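Local coordinates for cytochrome c' (Rhodopseudomonas palustris, PDB 1MQV), which carries a covalently bound, high-spin heme c whose iron lacks a sixth ligand, and takes part in electron transfer, though its exact function is not known, at residues D46-L51 with A83-A88; A76-L81 with D118-K123. The protein carries 3 engineered substitutions. All blocks are in the same frame, centred on the assembly; numbering follows the deposited sequence.

Contact 1 (D46-L51 with A83-A88); sequences DDSKKL and AKLAAA. With HEC (heme c), chain C.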
loop_
_atom_site.group_PDB
_atom_site.type_symbol
_atom_site.label_atom_id
_atom_site.label_comp_id
_atom_site.label_asym_id
_atom_site.label_seq_id
_atom_site.Cartn_x
_atom_site.Cartn_y
_atom_site.Cartn_z
ATOM N N ASP A 46 1.481 2.662 8.058
ATOM C CA ASP A 46 0.830 3.920 8.420
ATOM C C ASP A 46 -0.111 4.447 7.313
ATOM O O ASP A 46 -1.213 4.937 7.616
ATOM C CB ASP A 46 1.886 4.987 8.749
ATOM C CG ASP A 46 2.657 4.671 10.028
ATOM O OD1 ASP A 46 2.126 3.919 10.875
ATOM O OD2 ASP A 46 3.788 5.183 10.192
ATOM N N ASP A 47 0.317 4.367 6.053
ATOM C CA ASP A 47 -0.509 4.849 4.928
ATOM C C ASP A 47 -1.767 4.023 4.839
ATOM O O ASP A 47 -2.854 4.549 4.607
ATOM C CB ASP A 47 0.243 4.771 3.597
ATOM C CG ASP A 47 1.460 5.688 3.549
ATOM O OD1 ASP A 47 1.543 6.628 4.366
ATOM O OD2 ASP A 47 2.328 5.462 2.690
ATOM N N SER A 48 -1.638 2.717 5.073
ATOM C CA SER A 48 -2.796 1.836 4.996
ATOM C C SER A 48 -3.804 2.077 6.131
ATOM O O SER A 48 -4.971 1.658 6.031
ATOM C CB SER A 48 -2.309 0.360 5.001
ATOM O OG SER A 48 -1.513 0.109 3.847
ATOM N N LYS A 49 -3.367 2.722 7.211
ATOM C CA LYS A 49 -4.283 2.999 8.308
ATOM C C LYS A 49 -4.984 4.340 8.072
ATOM O O LYS A 49 -6.040 4.610 8.633
ATOM C CB LYS A 49 -3.541 3.004 9.623
ATOM C CG LYS A 49 -3.133 1.636 10.075
ATOM C CD LYS A 49 -2.136 1.740 11.235
ATOM C CE LYS A 49 -2.070 0.413 11.973
ATOM N NZ LYS A 49 -0.966 0.512 12.978
ATOM N N LYS A 50 -4.406 5.148 7.206
ATOM C CA LYS A 50 -4.985 6.450 6.894
ATOM C C LYS A 50 -5.949 6.376 5.727
ATOM O O LYS A 50 -6.979 7.051 5.735
ATOM C CB LYS A 50 -3.870 7.442 6.548
ATOM C CG LYS A 50 -2.995 7.831 7.726
ATOM C CD LYS A 50 -1.942 8.835 7.264
ATOM C CE LYS A 50 -0.892 9.039 8.359
ATOM N NZ LYS A 50 0.253 9.904 7.942
ATOM N N LEU A 51 -5.633 5.547 4.720
ATOM C CA LEU A 51 -6.459 5.455 3.508
ATOM C C LEU A 51 -7.955 5.117 3.640
ATOM O O LEU A 51 -8.756 5.622 2.856
ATOM C CB LEU A 51 -5.765 4.546 2.450
ATOM C CG LEU A 51 -4.487 5.257 1.905
ATOM C CD1 LEU A 51 -3.417 4.264 1.389
ATOM C CD2 LEU A 51 -4.888 6.290 0.817
ATOM N N ALA A 83 -6.672 -2.921 5.656
ATOM C CA ALA A 83 -6.335 -3.397 7.003
ATOM C C ALA A 83 -5.401 -4.602 6.863
ATOM O O ALA A 83 -4.494 -4.802 7.711
ATOM C CB ALA A 83 -7.562 -3.802 7.768
ATOM N N LYS A 84 -5.642 -5.406 5.833
ATOM C CA LYS A 84 -4.788 -6.577 5.573
ATOM C C LYS A 84 -3.363 -6.124 5.240
ATOM O O LYS A 84 -2.383 -6.632 5.771
ATOM C CB LYS A 84 -5.374 -7.425 4.426
ATOM C CG LYS A 84 -4.509 -8.592 3.969
ATOM C CD LYS A 84 -5.279 -9.546 3.064
ATOM C CE LYS A 84 -4.360 -10.656 2.579
ATOM N NZ LYS A 84 -5.001 -11.424 1.521
ATOM N N LEU A 85 -3.232 -5.107 4.400
ATOM C CA LEU A 85 -1.906 -4.644 4.073
ATOM C C LEU A 85 -1.225 -4.033 5.281
ATOM O O LEU A 85 -0.035 -4.222 5.482
ATOM C CB LEU A 85 -1.980 -3.634 2.892
ATOM C CG LEU A 85 -0.653 -2.936 2.543
ATOM C CD1 LEU A 85 0.507 -3.939 2.125
ATOM C CD2 LEU A 85 -1.013 -1.960 1.386
ATOM N N ALA A 86 -1.985 -3.322 6.125
ATOM C CA ALA A 86 -1.402 -2.706 7.290
ATOM C C ALA A 86 -0.882 -3.792 8.208
ATOM O O ALA A 86 0.235 -3.711 8.705
ATOM C CB ALA A 86 -2.459 -1.823 8.023
ATOM N N ALA A 87 -1.678 -4.831 8.398
ATOM C CA ALA A 87 -1.239 -5.933 9.260
ATOM C C ALA A 87 -0.069 -6.732 8.650
ATOM O O ALA A 87 0.779 -7.234 9.382
ATOM C CB ALA A 87 -2.402 -6.844 9.537
ATOM N N ALA A 88 -0.022 -6.863 7.331
ATOM C CA ALA A 88 1.091 -7.572 6.687
ATOM C C ALA A 88 2.395 -6.786 6.854
ATOM O O ALA A 88 3.449 -7.359 7.191
ATOM C CB ALA A 88 0.773 -7.803 5.178
HETATM FE FE HEC C . -2.631 1.419 -4.706
HETATM C CHA HEC C . -3.318 4.163 -6.532
HETATM C CHB HEC C . 0.714 2.043 -5.054
HETATM C CHC HEC C . -1.927 -0.839 -2.285
HETATM C CHD HEC C . -6.061 1.013 -3.952
HETATM N NA HEC C . -1.499 2.853 -5.646
HETATM C C1A HEC C . -2.010 3.904 -6.345
HETATM C C2A HEC C . -0.939 4.677 -6.854
HETATM C C3A HEC C . 0.266 4.076 -6.471
HETATM C C4A HEC C . -0.140 2.924 -5.697
HETATM C CMA HEC C . 1.708 4.384 -6.724
HETATM C CAA HEC C . -1.084 5.901 -7.750
HETATM C CBA HEC C . -1.189 7.142 -6.893
HETATM C CGA HEC C . -1.136 8.418 -7.743
HETATM O O1A HEC C . -0.065 9.031 -7.789
HETATM O O2A HEC C . -2.163 8.780 -8.350
HETATM N NB HEC C . -0.998 0.749 -3.893
HETATM C C1B HEC C . 0.323 1.002 -4.225
HETATM C C2B HEC C . 1.281 0.103 -3.546
HETATM C C3B HEC C . 0.542 -0.709 -2.778
HETATM C C4B HEC C . -0.876 -0.285 -2.964
HETATM C CMB HEC C . 2.823 0.135 -3.782
HETATM C CAB HEC C . 0.985 -1.807 -1.919
HETATM C CBB HEC C . 2.021 -1.689 -0.981
HETATM N NC HEC C . -3.741 0.394 -3.366
HETATM C C1C HEC C . -3.284 -0.537 -2.435
HETATM C C2C HEC C . -4.349 -1.183 -1.770
HETATM C C3C HEC C . -5.550 -0.708 -2.230
HETATM C C4C HEC C . -5.122 0.294 -3.253
HETATM C CMC HEC C . -4.195 -2.410 -0.808
HETATM C CAC HEC C . -6.939 -1.058 -1.968
HETATM C CBC HEC C . -7.258 -1.706 -0.686
HETATM N ND HEC C . -4.384 2.354 -5.135
HETATM C C1D HEC C . -5.693 2.032 -4.882
HETATM C C2D HEC C . -6.629 2.913 -5.613
HETATM C C3D HEC C . -5.827 3.771 -6.326
HETATM C C4D HEC C . -4.434 3.451 -6.020
HETATM C CMD HEC C . -8.156 2.937 -5.310
HETATM C CAD HEC C . -6.383 4.980 -7.218
HETATM C CBD HEC C . -6.359 6.207 -6.258
HETATM C CGD HEC C . -7.066 7.392 -6.911
HETATM O O1D HEC C . -6.773 7.597 -8.097
HETATM O O2D HEC C . -7.885 8.065 -6.254
#
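S48 meets A86 and L85 where helices 34-50 and 75-95 run almost antiparallel, their local axes 8.1 Å apart at closest approach and their directions 158° apart. S48 and A86, both small, face each other where the CA atoms come within 5.3 Å. This is the tight part of the contact: S48 CB lies 3.7 Å from A86 CB, two small side chains directed at the opposing helix. The S48 hydroxyl lies beside its own backbone N (chi1 -63°), which carries OG back along helix 34-50 to a hydrogen bond with the carbonyl of I44. Its polar need is therefore met within its own helix, and toward the other segment OG makes only van der Waals contact with the leucine, 3.3 Å from L85 CD2 and 3.4 Å from L85 CG. L85, with CG anti to its backbone N (chi1 173°), extends past the serine toward the heme, where CD2 is 3.9 Å from the CBB carbon of a former vinyl group. The same methyl is thus shared between hydroxyl and cofactor.

The solvent side is looser. There the extended K49 chain runs outward, touching A86 CB with CG alone, at 4.1 Å, while its ammonium end lies on the exposed flank.

Within the four-helix bundle, D47 and L51 pack on helix 4-27, whereas K84, L85 and A88 turn to V109 or N112 of helix 99-120. Apart from K49 the touching residues are buried, and L85 lines the heme pocket near C113, which is covalently attached to the heme.

Contact 2 (A76-L81 with D118-K123); sequences AKFDDL and DDFRAK. With HEC (heme c), chain C.
F78, on helix 75-95, lies opposite F120, the last residue of helix 99-120; their CA atoms are 7.9 Å apart, and the chain leaves helical geometry at R121. The two rings make a T-shaped (edge-to-face) pair, centroids 5.3 Å apart and planes at 76°. F78 supplies the edge: its CD1 stands over one face of F120, near the rim, 3.8 Å from F120 CG. D119 CB lies over the opposite face, so the F120 ring has D119 CB on one side and the F78 edge on the other, which restricts its rotation. With CG anti to the backbone N (chi1 172°), the F78 side chain also brings CE1 to within 3.8 Å of HEC CAC, tying the aromatic pair to the cofactor.

Outside the rings, the extended K77 chain passes the edge of F120 and crosses the D119 side chain at about a right angle. Its NZ makes a salt bridge with D119 OD2 at 3.1 Å, approaching from above the carboxylate, 52° out of its plane. This charged pair edges the apolar core at the surface. On the heme, L81 CB packs 3.6 Å from CBC, and the R121 guanidinium lays one face over the macrocycle, NH1 coming 3.4 Å from C1A.

F78 also pairs edge-to-face with F82 of its own helix and with F55, which lies between helices 34-50 and 75-95, and it touches C116 of helix 99-120, one of the cysteines covalently bound to the heme. F120 packs on K70 and I71. At and just beyond the helix end, backbone hydrogen bonds join F120 to L68 and A122 to A66, fastening the C-terminal tail to the loop whose A66 and T65 hydrogen-bond the heme.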
loop_
_atom_site.group_PDB
_atom_site.type_symbol
_atom_site.label_atom_id
_atom_site.label_comp_id
_atom_site.label_asym_id
_atom_site.label_seq_id
_atom_site.Cartn_x
_atom_site.Cartn_y
_atom_site.Cartn_z
ATOM N N ALA A 76 -16.821 -2.816 2.455
ATOM C CA ALA A 76 -16.240 -3.544 3.595
ATOM C C ALA A 76 -15.005 -4.315 3.139
ATOM O O ALA A 76 -13.975 -4.319 3.820
ATOM C CB ALA A 76 -17.259 -4.508 4.181
ATOM N N LYS A 77 -15.109 -4.968 1.989
ATOM C CA LYS A 77 -13.988 -5.709 1.435
ATOM C C LYS A 77 -12.836 -4.782 1.111
ATOM O O LYS A 77 -11.687 -5.101 1.414
ATOM C CB LYS A 77 -14.429 -6.473 0.179
ATOM C CG LYS A 77 -13.291 -7.127 -0.625
ATOM C CD LYS A 77 -13.839 -7.755 -1.904
ATOM C CE LYS A 77 -12.732 -8.274 -2.804
ATOM N NZ LYS A 77 -13.295 -8.684 -4.125
ATOM N N PHE A 78 -13.134 -3.629 0.495
ATOM C CA PHE A 78 -12.090 -2.670 0.130
ATOM C C PHE A 78 -11.384 -2.190 1.399
ATOM O O PHE A 78 -10.145 -2.255 1.455
ATOM C CB PHE A 78 -12.741 -1.504 -0.668
ATOM C CG PHE A 78 -11.821 -0.342 -0.951
ATOM C CD1 PHE A 78 -10.963 -0.369 -2.062
ATOM C CD2 PHE A 78 -11.895 0.808 -0.181
ATOM C CE1 PHE A 78 -10.205 0.756 -2.397
ATOM C CE2 PHE A 78 -11.136 1.947 -0.515
ATOM C CZ PHE A 78 -10.294 1.913 -1.630
ATOM N N ASP A 79 -12.144 -1.735 2.420
ATOM C CA ASP A 79 -11.569 -1.257 3.680
ATOM C C ASP A 79 -10.676 -2.322 4.333
ATOM O O ASP A 79 -9.590 -2.037 4.827
ATOM C CB ASP A 79 -12.651 -0.922 4.712
ATOM C CG ASP A 79 -13.449 0.314 4.358
ATOM O OD1 ASP A 79 -13.050 1.067 3.440
ATOM O OD2 ASP A 79 -14.467 0.533 5.029
ATOM N N ASP A 80 -11.161 -3.558 4.344
ATOM C CA ASP A 80 -10.415 -4.643 4.964
ATOM C C ASP A 80 -9.117 -5.041 4.237
ATOM O O ASP A 80 -8.205 -5.608 4.863
ATOM C CB ASP A 80 -11.339 -5.858 5.126
ATOM C CG ASP A 80 -12.469 -5.597 6.152
ATOM O OD1 ASP A 80 -12.545 -4.493 6.731
ATOM O OD2 ASP A 80 -13.297 -6.491 6.404
ATOM N N LEU A 81 -9.018 -4.726 2.946
ATOM C CA LEU A 81 -7.814 -5.063 2.190
ATOM C C LEU A 81 -6.753 -4.063 2.652
ATOM O O LEU A 81 -5.567 -4.363 2.648
ATOM C CB LEU A 81 -8.033 -4.949 0.662
ATOM C CG LEU A 81 -7.476 -6.050 -0.253
ATOM C CD1 LEU A 81 -6.068 -6.467 0.182
ATOM C CD2 LEU A 81 -8.417 -7.255 -0.177
ATOM N N ASP A 118 -6.426 -4.931 -8.927
ATOM C CA ASP A 118 -7.205 -5.646 -9.917
ATOM C C ASP A 118 -8.711 -5.464 -9.802
ATOM O O ASP A 118 -9.390 -5.595 -10.814
ATOM C CB ASP A 118 -6.858 -7.133 -9.923
ATOM C CG ASP A 118 -5.438 -7.401 -10.411
ATOM O OD1 ASP A 118 -4.864 -6.578 -11.145
ATOM O OD2 ASP A 118 -4.886 -8.462 -10.067
ATOM N N ASP A 119 -9.235 -5.156 -8.607
ATOM C CA ASP A 119 -10.657 -4.954 -8.449
ATOM C C ASP A 119 -11.115 -3.517 -8.349
ATOM O O ASP A 119 -12.228 -3.185 -8.778
ATOM C CB ASP A 119 -11.196 -5.647 -7.182
ATOM C CG ASP A 119 -11.350 -7.180 -7.329
ATOM O OD1 ASP A 119 -11.651 -7.645 -8.439
ATOM O OD2 ASP A 119 -11.177 -7.920 -6.323
ATOM N N PHE A 120 -10.252 -2.648 -7.849
ATOM C CA PHE A 120 -10.689 -1.289 -7.522
ATOM C C PHE A 120 -9.934 -0.106 -8.115
ATOM O O PHE A 120 -10.253 1.031 -7.755
ATOM C CB PHE A 120 -10.648 -1.187 -5.995
ATOM C CG PHE A 120 -11.482 -2.241 -5.300
ATOM C CD1 PHE A 120 -12.860 -2.221 -5.398
ATOM C CD2 PHE A 120 -10.885 -3.251 -4.528
ATOM C CE1 PHE A 120 -13.665 -3.182 -4.738
ATOM C CE2 PHE A 120 -11.680 -4.204 -3.869
ATOM C CZ PHE A 120 -13.072 -4.168 -3.972
ATOM N N ARG A 121 -8.959 -0.370 -8.985
ATOM C CA ARG A 121 -8.165 0.682 -9.618
ATOM C C ARG A 121 -8.254 0.593 -11.136
ATOM O O ARG A 121 -8.244 -0.479 -11.698
ATOM C CB ARG A 121 -6.702 0.578 -9.189
ATOM C CG ARG A 121 -5.812 1.735 -9.664
ATOM C CD ARG A 121 -4.326 1.355 -9.499
ATOM N NE ARG A 121 -3.452 2.406 -9.987
ATOM C CZ ARG A 121 -2.177 2.524 -9.645
ATOM N NH1 ARG A 121 -1.645 1.647 -8.811
ATOM N NH2 ARG A 121 -1.433 3.512 -10.137
ATOM N N ALA A 122 -8.380 1.729 -11.806
ATOM C CA ALA A 122 -8.428 1.703 -13.260
ATOM C C ALA A 122 -7.095 1.183 -13.840
ATOM O O ALA A 122 -6.014 1.428 -13.287
ATOM C CB ALA A 122 -8.744 3.116 -13.794
ATOM N N LYS A 123 -7.196 0.469 -14.961
ATOM C CA LYS A 123 -6.055 -0.139 -15.664
ATOM C C LYS A 123 -5.612 0.608 -16.917
ATOM O O LYS A 123 -4.386 0.791 -17.086
ATOM C CB LYS A 123 -6.407 -1.572 -16.049
ATOM C CG LYS A 123 -6.782 -2.427 -14.880
ATOM C CD LYS A 123 -6.946 -3.869 -15.282
ATOM C CE LYS A 123 -6.457 -4.755 -14.153
ATOM N NZ LYS A 123 -6.609 -6.199 -14.439
HETATM FE FE HEC C . -2.631 1.419 -4.706
HETATM C CHA HEC C . -3.318 4.163 -6.532
HETATM C CHB HEC C . 0.714 2.043 -5.054
HETATM C CHC HEC C . -1.927 -0.839 -2.285
HETATM C CHD HEC C . -6.061 1.013 -3.952
HETATM N NA HEC C . -1.499 2.853 -5.646
HETATM C C1A HEC C . -2.010 3.904 -6.345
HETATM C C2A HEC C . -0.939 4.677 -6.854
HETATM C C3A HEC C . 0.266 4.076 -6.471
HETATM C C4A HEC C . -0.140 2.924 -5.697
HETATM C CMA HEC C . 1.708 4.384 -6.724
HETATM C CAA HEC C . -1.084 5.901 -7.750
HETATM C CBA HEC C . -1.189 7.142 -6.893
HETATM C CGA HEC C . -1.136 8.418 -7.743
HETATM O O1A HEC C . -0.065 9.031 -7.789
HETATM O O2A HEC C . -2.163 8.780 -8.350
HETATM N NB HEC C . -0.998 0.749 -3.893
HETATM C C1B HEC C . 0.323 1.002 -4.225
HETATM C C2B HEC C . 1.281 0.103 -3.546
HETATM C C3B HEC C . 0.542 -0.709 -2.778
HETATM C C4B HEC C . -0.876 -0.285 -2.964
HETATM C CMB HEC C . 2.823 0.135 -3.782
HETATM C CAB HEC C . 0.985 -1.807 -1.919
HETATM C CBB HEC C . 2.021 -1.689 -0.981
HETATM N NC HEC C . -3.741 0.394 -3.366
HETATM C C1C HEC C . -3.284 -0.537 -2.435
HETATM C C2C HEC C . -4.349 -1.183 -1.770
HETATM C C3C HEC C . -5.550 -0.708 -2.230
HETATM C C4C HEC C . -5.122 0.294 -3.253
HETATM C CMC HEC C . -4.195 -2.410 -0.808
HETATM C CAC HEC C . -6.939 -1.058 -1.968
HETATM C CBC HEC C . -7.258 -1.706 -0.686
HETATM N ND HEC C . -4.384 2.354 -5.135
HETATM C C1D HEC C . -5.693 2.032 -4.882
HETATM C C2D HEC C . -6.629 2.913 -5.613
HETATM C C3D HEC C . -5.827 3.771 -6.326
HETATM C C4D HEC C . -4.434 3.451 -6.020
HETATM C CMD HEC C . -8.156 2.937 -5.310
HETATM C CAD HEC C . -6.383 4.980 -7.218
HETATM C CBD HEC C . -6.359 6.207 -6.258
HETATM C CGD HEC C . -7.066 7.392 -6.911
HETATM O O1D HEC C . -6.773 7.597 -8.097
HETATM O O2D HEC C . -7.885 8.065 -6.254
HETATM O O HOH W 1 -11.680 -10.131 -5.226
#

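Both contacts use helix 75-95 and both reach the heme, but at successive positions along that helix and with different partners: helix 34-50 for contact 1, the end of helix 99-120 for contact 2. Their centres lie 13 Å apart. Contact 1 is the more buried, nearer the centre of the chain; small residues meet where the two helices come close, with no hydrogen bond or salt bridge between the segments. Contact 2 lies farther out and is partly buried; there bulky aromatic rings span a wider backbone separation, bordered by an ion pair. In both, helix 75-95 touches the heme, through L85 in one and F78 and L81 in the other.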